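Side-chain contacts in phosphatidylserine synthase (PDB 3HSI), which belongs to the phospholipase D superfamily, whose members pair two related alpha/beta units: residues K86-W91 with N189-Y194; H92-N97 with Y202-T207. All blocks are in the same frame, centred on the assembly; numbering follows the deposited sequence.

Contact 1: K86-W91 with N189-Y194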
ATOM      1  N   LYS C  86       1.888 -21.341 -22.988  1.00 24.87           N
ATOM      2  CA  LYS C  86       1.251 -20.287 -22.184  1.00 24.92           C
ATOM      3  C   LYS C  86       2.321 -19.372 -21.663  1.00 24.25           C
ATOM      4  O   LYS C  86       3.293 -19.840 -21.087  1.00 24.82           O
ATOM      5  CB  LYS C  86       0.427 -20.865 -21.019  1.00 24.46           C
ATOM      6  CG  LYS C  86      -0.635 -21.854 -21.502  1.00 24.91           C
ATOM      7  CD  LYS C  86      -2.015 -21.581 -20.950  1.00 28.34           C
ATOM      8  CE  LYS C  86      -3.058 -22.454 -21.638  1.00 28.91           C
ATOM      9  NZ  LYS C  86      -2.844 -23.901 -21.316  1.00 30.20           N
ATOM     10  N   VAL C  87       2.179 -18.082 -21.935  1.00 23.70           N
ATOM     11  CA  VAL C  87       3.139 -17.082 -21.456  1.00 23.16           C
ATOM     12  C   VAL C  87       2.358 -16.119 -20.579  1.00 23.75           C
ATOM     13  O   VAL C  87       1.426 -15.436 -21.053  1.00 23.95           O
ATOM     14  CB  VAL C  87       3.867 -16.335 -22.640  1.00 22.84           C
ATOM     15  CG1 VAL C  87       4.837 -15.284 -22.125  1.00 18.59           C
ATOM     16  CG2 VAL C  87       4.611 -17.373 -23.559  1.00 21.32           C
ATOM     17  N   LEU C  88       2.712 -16.078 -19.296  1.00 24.18           N
ATOM     18  CA  LEU C  88       2.048 -15.140 -18.361  1.00 24.23           C
ATOM     19  C   LEU C  88       2.992 -13.981 -18.023  1.00 23.93           C
ATOM     20  O   LEU C  88       4.112 -14.206 -17.581  1.00 24.29           O
ATOM     21  CB  LEU C  88       1.572 -15.858 -17.084  1.00 23.83           C
ATOM     22  CG  LEU C  88       0.341 -16.774 -17.132  1.00 25.03           C
ATOM     23  CD1 LEU C  88       0.546 -17.960 -18.099  1.00 22.79           C
ATOM     24  CD2 LEU C  88      -0.062 -17.292 -15.732  1.00 23.56           C
ATOM     25  N   ILE C  89       2.553 -12.752 -18.277  1.00 23.12           N
ATOM     26  CA  ILE C  89       3.345 -11.579 -17.920  1.00 23.45           C
ATOM     27  C   ILE C  89       2.452 -10.635 -17.149  1.00 23.24           C
ATOM     28  O   ILE C  89       1.229 -10.795 -17.133  1.00 23.57           O
ATOM     29  CB  ILE C  89       4.013 -10.843 -19.163  1.00 23.69           C
ATOM     30  CG1 ILE C  89       2.989 -10.444 -20.266  1.00 23.78           C
ATOM     31  CG2 ILE C  89       5.208 -11.630 -19.685  1.00 22.31           C
ATOM     32  CD1 ILE C  89       2.694 -11.505 -21.356  1.00 26.12           C
ATOM     33  N   ASP C  90       3.053  -9.650 -16.509  1.00 23.36           N
ATOM     34  CA  ASP C  90       2.278  -8.716 -15.723  1.00 23.30           C
ATOM     35  C   ASP C  90       1.341  -7.951 -16.679  1.00 22.96           C
ATOM     36  O   ASP C  90       1.758  -7.499 -17.750  1.00 23.10           O
ATOM     37  CB  ASP C  90       3.196  -7.771 -14.954  1.00 23.64           C
ATOM     38  CG  ASP C  90       2.424  -6.862 -14.044  1.00 27.05           C
ATOM     39  OD1 ASP C  90       2.143  -7.303 -12.904  1.00 27.30           O
ATOM     40  OD2 ASP C  90       2.056  -5.730 -14.487  1.00 29.30           O
ATOM     41  N   TRP C  91       0.081  -7.853 -16.282  1.00 21.87           N
ATOM     42  CA  TRP C  91      -0.956  -7.168 -17.030  1.00 21.99           C
ATOM     43  C   TRP C  91      -0.671  -5.663 -17.246  1.00 21.75           C
ATOM     44  O   TRP C  91      -0.741  -5.211 -18.378  1.00 20.86           O
ATOM     45  CB  TRP C  91      -2.268  -7.368 -16.316  1.00 21.13           C
ATOM     46  CG  TRP C  91      -3.378  -6.457 -16.700  1.00 23.43           C
ATOM     47  CD1 TRP C  91      -3.755  -5.281 -16.062  1.00 22.39           C
ATOM     48  CD2 TRP C  91      -4.308  -6.650 -17.768  1.00 20.62           C
ATOM     49  NE1 TRP C  91      -4.851  -4.744 -16.687  1.00 22.23           N
ATOM     50  CE2 TRP C  91      -5.217  -5.557 -17.730  1.00 24.04           C
ATOM     51  CE3 TRP C  91      -4.470  -7.639 -18.748  1.00 24.32           C
ATOM     52  CZ2 TRP C  91      -6.273  -5.419 -18.654  1.00 24.96           C
ATOM     53  CZ3 TRP C  91      -5.531  -7.510 -19.675  1.00 25.32           C
ATOM     54  CH2 TRP C  91      -6.414  -6.399 -19.611  1.00 25.62           C
ATOM     55  N   ASN C 189       1.188 -27.024 -12.797  1.00 22.47           N
ATOM     56  CA  ASN C 189      -0.050 -27.155 -12.038  1.00 22.65           C
ATOM     57  C   ASN C 189      -0.417 -25.863 -11.283  1.00 23.10           C
ATOM     58  O   ASN C 189      -1.578 -25.442 -11.285  1.00 22.39           O
ATOM     59  CB  ASN C 189      -0.001 -28.348 -11.101  1.00 22.16           C
ATOM     60  CG  ASN C 189      -0.189 -29.663 -11.832  1.00 24.90           C
ATOM     61  OD1 ASN C 189      -0.695 -29.704 -12.946  1.00 25.79           O
ATOM     62  ND2 ASN C 189       0.190 -30.749 -11.188  1.00 26.37           N
ATOM     63  N   PHE C 190       0.582 -25.227 -10.687  1.00 23.44           N
ATOM     64  CA  PHE C 190       0.378 -23.959  -9.960  1.00 23.67           C
ATOM     65  C   PHE C 190      -0.155 -22.900 -10.911  1.00 23.56           C
ATOM     66  O   PHE C 190      -1.106 -22.153 -10.604  1.00 23.16           O
ATOM     67  CB  PHE C 190       1.696 -23.483  -9.298  1.00 23.18           C
ATOM     68  CG  PHE C 190       1.561 -22.174  -8.569  1.00 24.35           C
ATOM     69  CD1 PHE C 190       0.947 -22.115  -7.328  1.00 24.10           C
ATOM     70  CD2 PHE C 190       1.976 -20.986  -9.158  1.00 25.42           C
ATOM     71  CE1 PHE C 190       0.783 -20.883  -6.665  1.00 26.04           C
ATOM     72  CE2 PHE C 190       1.809 -19.740  -8.493  1.00 24.10           C
ATOM     73  CZ  PHE C 190       1.222 -19.699  -7.260  1.00 23.24           C
ATOM     74  N   ILE C 191       0.462 -22.855 -12.087  1.00 24.31           N
ATOM     75  CA  ILE C 191       0.116 -21.881 -13.099  1.00 24.52           C
ATOM     76  C   ILE C 191      -1.320 -22.093 -13.536  1.00 25.94           C
ATOM     77  O   ILE C 191      -2.111 -21.148 -13.510  1.00 25.79           O
ATOM     78  CB  ILE C 191       1.085 -21.937 -14.295  1.00 25.10           C
ATOM     79  CG1 ILE C 191       2.458 -21.374 -13.852  1.00 24.40           C
ATOM     80  CG2 ILE C 191       0.527 -21.172 -15.492  1.00 21.27           C
ATOM     81  CD1 ILE C 191       3.539 -21.660 -14.852  1.00 24.76           C
ATOM     82  N   ASN C 192      -1.656 -23.332 -13.903  1.00 26.34           N
ATOM     83  CA  ASN C 192      -3.000 -23.640 -14.344  1.00 27.72           C
ATOM     84  C   ASN C 192      -4.017 -23.465 -13.228  1.00 27.56           C
ATOM     85  O   ASN C 192      -5.034 -22.822 -13.444  1.00 28.22           O
ATOM     86  CB  ASN C 192      -3.107 -25.069 -14.880  1.00 28.50           C
ATOM     87  CG  ASN C 192      -2.760 -25.171 -16.338  1.00 31.04           C
ATOM     88  OD1 ASN C 192      -3.582 -24.859 -17.194  1.00 35.16           O
ATOM     89  ND2 ASN C 192      -1.557 -25.646 -16.637  1.00 32.05           N
ATOM     90  N   ASP C 193      -3.724 -24.024 -12.050  1.00 27.45           N
ATOM     91  CA  ASP C 193      -4.649 -24.052 -10.915  1.00 27.67           C
ATOM     92  C   ASP C 193      -4.804 -22.723 -10.227  1.00 26.69           C
ATOM     93  O   ASP C 193      -5.905 -22.408  -9.794  1.00 26.31           O
ATOM     94  CB  ASP C 193      -4.223 -25.077  -9.848  1.00 28.21           C
ATOM     95  CG  ASP C 193      -4.302 -26.510 -10.339  1.00 32.58           C
ATOM     96  OD1 ASP C 193      -4.739 -26.756 -11.490  1.00 36.99           O
ATOM     97  OD2 ASP C 193      -3.921 -27.419  -9.572  1.00 38.25           O
ATOM     98  N   TYR C 194      -3.717 -21.962 -10.089  1.00 25.71           N
ATOM     99  CA  TYR C 194      -3.771 -20.721  -9.312  1.00 24.99           C
ATOM    100  C   TYR C 194      -3.560 -19.411 -10.084  1.00 25.59           C
ATOM    101  O   TYR C 194      -4.307 -18.455  -9.885  1.00 25.96           O
ATOM    102  CB  TYR C 194      -2.815 -20.791  -8.121  1.00 25.22           C
ATOM    103  CG  TYR C 194      -3.294 -21.762  -7.068  1.00 24.28           C
ATOM    104  CD1 TYR C 194      -4.422 -21.463  -6.290  1.00 24.12           C
ATOM    105  CD2 TYR C 194      -2.646 -22.977  -6.864  1.00 22.75           C
ATOM    106  CE1 TYR C 194      -4.905 -22.349  -5.352  1.00 26.53           C
ATOM    107  CE2 TYR C 194      -3.115 -23.891  -5.890  1.00 24.66           C
ATOM    108  CZ  TYR C 194      -4.252 -23.565  -5.156  1.00 27.20           C
ATOM    109  OH  TYR C 194      -4.736 -24.418  -4.208  1.00 29.84           O
TER
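L88 and I191 meet through methyl groups alone. CD2 of L88 lies 3.9 Å from CG2 of I191. The other branch is almost as near, with CD1 of L88 4.1 Å from CG2 of I191. One methyl of the isoleucine therefore faces both ends of the leucine fork. The two side chains lie antiparallel as they pass. In I191 the CG2 branch is anti to the backbone N, with CG1 beside that N (chi1 -71°), and it is CG2 that reaches the strand. The second approach is polar and looser. NZ of K86 comes within 4.3 Å of OD1 of N192, too far for a hydrogen bond.

Both polar ends have stronger partners nearby. K86 NZ forms a salt bridge with D84 and a weak hydrogen bond with OH of Y54. ND2 of N192 bonds to the same Y54 hydroxyl and to the backbone O of V188, one turn back in its helix. Y54 OH is thus shared by the two, though its hold on the lysine is slight.

K86 and L88 alternate with V87 on strand 84-90, so both point to the helix 181-195 side of the sheet. There L88 also touches L195 and L196, and I191 rests on Y54 and T56 of the neighbouring parallel strand 52-56. This is helix-on-sheet packing, as expected in an alpha/beta unit of the phospholipase D fold. The backbones stay well apart, with CA of L88 8.8 Å from CA of I191.

No hydrogen bond or salt bridge joins the two segments directly. Their cohesion rests on dispersion between buried methyls, and at the partly exposed polar margin Y54 bonds to N192 and only weakly to K86.

Contact 2: H92-N97 with Y202-T207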
ATOM      1  N   HIS C  92      -0.348  -4.914 -16.183  1.00 21.76           N
ATOM      2  CA  HIS C  92      -0.084  -3.462 -16.301  1.00 22.68           C
ATOM      3  C   HIS C  92       1.208  -3.172 -17.101  1.00 23.18           C
ATOM      4  O   HIS C  92       1.244  -2.316 -17.983  1.00 23.15           O
ATOM      5  CB  HIS C  92       0.054  -2.817 -14.924  1.00 22.95           C
ATOM      6  CG  HIS C  92      -1.118  -3.031 -14.024  1.00 23.44           C
ATOM      7  ND1 HIS C  92      -2.314  -2.356 -14.184  1.00 22.76           N
ATOM      8  CD2 HIS C  92      -1.269  -3.817 -12.932  1.00 20.94           C
ATOM      9  CE1 HIS C  92      -3.157  -2.731 -13.239  1.00 22.93           C
ATOM     10  NE2 HIS C  92      -2.551  -3.621 -12.470  1.00 24.57           N
ATOM     11  N   ARG C  93       2.262  -3.915 -16.804  1.00 23.86           N
ATOM     12  CA  ARG C  93       3.545  -3.699 -17.449  1.00 24.58           C
ATOM     13  C   ARG C  93       3.454  -3.913 -18.955  1.00 24.46           C
ATOM     14  O   ARG C  93       4.071  -3.170 -19.728  1.00 24.74           O
ATOM     15  CB  ARG C  93       4.647  -4.547 -16.784  1.00 24.84           C
ATOM     16  CG  ARG C  93       6.029  -4.417 -17.399  1.00 28.33           C
ATOM     17  CD  ARG C  93       6.571  -2.973 -17.351  1.00 34.56           C
ATOM     18  NE  ARG C  93       7.896  -2.931 -17.970  1.00 38.28           N
ATOM     19  CZ  ARG C  93       8.113  -2.943 -19.287  1.00 41.91           C
ATOM     20  NH1 ARG C  93       7.081  -2.973 -20.148  1.00 42.59           N
ATOM     21  NH2 ARG C  93       9.360  -2.916 -19.751  1.00 40.17           N
ATOM     22  N   ALA C  94       2.642  -4.876 -19.373  1.00 24.32           N
ATOM     23  CA  ALA C  94       2.495  -5.182 -20.808  1.00 25.32           C
ATOM     24  C   ALA C  94       1.745  -4.113 -21.625  1.00 25.98           C
ATOM     25  O   ALA C  94       1.782  -4.139 -22.850  1.00 25.48           O
ATOM     26  CB  ALA C  94       1.834  -6.564 -21.001  1.00 24.89           C
ATOM     27  N   GLN C  95       1.074  -3.181 -20.942  1.00 26.86           N
ATOM     28  CA  GLN C  95       0.198  -2.246 -21.616  1.00 28.28           C
ATOM     29  C   GLN C  95       0.585  -0.786 -21.408  1.00 29.47           C
ATOM     30  O   GLN C  95      -0.233   0.100 -21.536  1.00 29.05           O
ATOM     31  CB  GLN C  95      -1.253  -2.494 -21.205  1.00 28.12           C
ATOM     32  CG  GLN C  95      -1.727  -3.880 -21.608  1.00 28.81           C
ATOM     33  CD  GLN C  95      -3.135  -4.174 -21.168  1.00 30.93           C
ATOM     34  OE1 GLN C  95      -3.372  -4.603 -20.033  1.00 31.93           O
ATOM     35  NE2 GLN C  95      -4.084  -3.977 -22.073  1.00 30.34           N
ATOM     36  N   ARG C  96       1.840  -0.542 -21.102  1.00 31.87           N
ATOM     37  CA  ARG C  96       2.329   0.823 -21.058  1.00 34.67           C
ATOM     38  C   ARG C  96       3.710   0.863 -21.678  1.00 35.94           C
ATOM     39  O   ARG C  96       4.344  -0.167 -21.814  1.00 35.82           O
ATOM     40  CB  ARG C  96       2.364   1.339 -19.624  1.00 34.19           C
ATOM     41  CG  ARG C  96       3.450   0.719 -18.765  1.00 35.77           C
ATOM     42  CD  ARG C  96       3.426   1.329 -17.378  1.00 37.79           C
ATOM     43  NE  ARG C  96       4.224   0.580 -16.407  1.00 39.40           N
ATOM     44  CZ  ARG C  96       5.550   0.633 -16.308  1.00 39.57           C
ATOM     45  NH1 ARG C  96       6.265   1.376 -17.141  1.00 39.87           N
ATOM     46  NH2 ARG C  96       6.166  -0.077 -15.378  1.00 39.76           N
ATOM     47  N   ASN C  97       4.141   2.056 -22.066  1.00 38.52           N
ATOM     48  CA  ASN C  97       5.541   2.326 -22.455  1.00 41.02           C
ATOM     49  C   ASN C  97       6.434   2.621 -21.253  1.00 42.23           C
ATOM     50  O   ASN C  97       5.965   2.650 -20.116  1.00 42.92           O
ATOM     51  CB  ASN C  97       5.579   3.508 -23.416  1.00 41.02           C
ATOM     52  CG  ASN C  97       4.775   3.252 -24.648  1.00 41.79           C
ATOM     53  OD1 ASN C  97       4.926   2.203 -25.285  1.00 43.37           O
ATOM     54  ND2 ASN C  97       3.891   4.188 -24.991  1.00 42.67           N
ATOM     55  N   TYR C 202      -6.445 -12.061 -18.587  1.00 23.85           N
ATOM     56  CA  TYR C 202      -6.911 -11.897 -19.961  1.00 24.59           C
ATOM     57  C   TYR C 202      -5.794 -12.049 -20.963  1.00 24.41           C
ATOM     58  O   TYR C 202      -4.654 -11.672 -20.661  1.00 24.80           O
ATOM     59  CB  TYR C 202      -7.554 -10.528 -20.149  1.00 25.30           C
ATOM     60  CG  TYR C 202      -8.864 -10.428 -19.418  1.00 29.01           C
ATOM     61  CD1 TYR C 202     -10.051 -10.747 -20.064  1.00 31.86           C
ATOM     62  CD2 TYR C 202      -8.912 -10.065 -18.062  1.00 30.09           C
ATOM     63  CE1 TYR C 202     -11.258 -10.697 -19.389  1.00 35.94           C
ATOM     64  CE2 TYR C 202     -10.114 -10.017 -17.385  1.00 32.99           C
ATOM     65  CZ  TYR C 202     -11.279 -10.324 -18.057  1.00 35.14           C
ATOM     66  OH  TYR C 202     -12.496 -10.271 -17.423  1.00 39.43           O
ATOM     67  N   PRO C 203      -6.112 -12.601 -22.155  1.00 24.09           N
ATOM     68  CA  PRO C 203      -5.125 -12.701 -23.224  1.00 24.43           C
ATOM     69  C   PRO C 203      -4.713 -11.298 -23.655  1.00 24.55           C
ATOM     70  O   PRO C 203      -5.558 -10.416 -23.770  1.00 24.51           O
ATOM     71  CB  PRO C 203      -5.886 -13.409 -24.367  1.00 24.19           C
ATOM     72  CG  PRO C 203      -7.324 -13.229 -24.052  1.00 24.07           C
ATOM     73  CD  PRO C 203      -7.429 -13.130 -22.566  1.00 23.85           C
ATOM     74  N   LEU C 204      -3.417 -11.087 -23.821  1.00 24.38           N
ATOM     75  CA  LEU C 204      -2.907  -9.814 -24.274  1.00 25.22           C
ATOM     76  C   LEU C 204      -2.671  -9.782 -25.779  1.00 26.26           C
ATOM     77  O   LEU C 204      -2.404  -8.713 -26.333  1.00 26.76           O
ATOM     78  CB  LEU C 204      -1.610  -9.485 -23.544  1.00 25.30           C
ATOM     79  CG  LEU C 204      -1.773  -9.147 -22.062  1.00 26.27           C
ATOM     80  CD1 LEU C 204      -0.436  -9.232 -21.402  1.00 26.12           C
ATOM     81  CD2 LEU C 204      -2.445  -7.790 -21.809  1.00 25.05           C
ATOM     82  N   ASP C 205      -2.771 -10.937 -26.435  1.00 25.75           N
ATOM     83  CA  ASP C 205      -2.520 -11.002 -27.855  1.00 27.12           C
ATOM     84  C   ASP C 205      -3.811 -10.928 -28.687  1.00 27.48           C
ATOM     85  O   ASP C 205      -3.865 -11.466 -29.768  1.00 27.02           O
ATOM     86  CB  ASP C 205      -1.693 -12.251 -28.214  1.00 26.87           C
ATOM     87  CG  ASP C 205      -2.314 -13.553 -27.687  1.00 28.74           C
ATOM     88  OD1 ASP C 205      -3.479 -13.543 -27.212  1.00 30.27           O
ATOM     89  OD2 ASP C 205      -1.631 -14.601 -27.777  1.00 30.26           O
ATOM     90  N   VAL C 206      -4.841 -10.285 -28.151  1.00 28.03           N
ATOM     91  CA  VAL C 206      -6.034  -9.958 -28.925  1.00 28.79           C
ATOM     92  C   VAL C 206      -6.321  -8.475 -28.826  1.00 28.82           C
ATOM     93  O   VAL C 206      -5.928  -7.824 -27.858  1.00 27.77           O
ATOM     94  CB  VAL C 206      -7.333 -10.726 -28.454  1.00 29.14           C
ATOM     95  CG1 VAL C 206      -7.220 -12.223 -28.691  1.00 30.02           C
ATOM     96  CG2 VAL C 206      -7.682 -10.420 -26.996  1.00 28.58           C
ATOM     97  N   THR C 207      -7.081  -7.971 -29.799  1.00 30.01           N
ATOM     98  CA  THR C 207      -7.361  -6.541 -29.920  1.00 31.24           C
ATOM     99  C   THR C 207      -8.359  -6.078 -28.870  1.00 32.46           C
ATOM    100  O   THR C 207      -8.262  -4.964 -28.352  1.00 33.19           O
ATOM    101  CB  THR C 207      -7.877  -6.169 -31.345  1.00 31.33           C
ATOM    102  OG1 THR C 207      -9.006  -6.987 -31.675  1.00 30.37           O
ATOM    103  CG2 THR C 207      -6.808  -6.403 -32.389  1.00 30.74           C
TER
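L204 spreads its two methyls over A94 and Q95. The forked end sends CD1 to A94 and CD2 to Q95. CB of A94 is 3.5 Å from CD1 of L204, a close methyl-to-methyl approach. CG of L204 is anti to its own carbonyl carbon (chi1 -70°). The side chain leaves its backbone toward the 92-97 loop, and its fork ends on A94 and Q95. Q95 comes across the leucine at a slant. Its chain is extended beyond CG, which brings the amide carbon to the second methyl. CD of Q95 lies 3.7 Å from CD2 of L204, a van der Waals contact.

The backbone holds the loop in shape. N of Q95 bonds to O of H92 at 3.1 Å, and A94 is bonded through its backbone to A108 of helix 107-118. L204 follows strand 202-203 and is bonded through its backbone to F127 of strand 127-130. Next to L204, D205 forms a salt bridge with R115 and accepts hydrogen bonds from the backbone N of M126 and F127.

A loop that leaves one strand is thus packed against the residue that follows strand 202-203 of the same sheet. No hydrogen bond crosses between the segments, so this buried join depends on apolar fit around one leucine.

How the contacts relate
The centres of the two contacts lie about 15 Å apart, on the same side of the chain's centre. Along the chain their segments alternate: 86-91, 92-97, 189-194, 202-207. Strand 84-90 runs directly into the loop of contact 2, and helix 181-195 is followed by strand 202-203. Both contacts reach the same mixed sheet. K86 and L88 of contact 1 turn to helix 181-195, whereas I89 packs on A94 and L204 of contact 2. W91 completes the bridge, with CE3 3.7 Å from CD2 of L204. Each of two consecutive pieces of chain is thus packed on one of two later pieces, helix 181-195 and the end of strand 202-203.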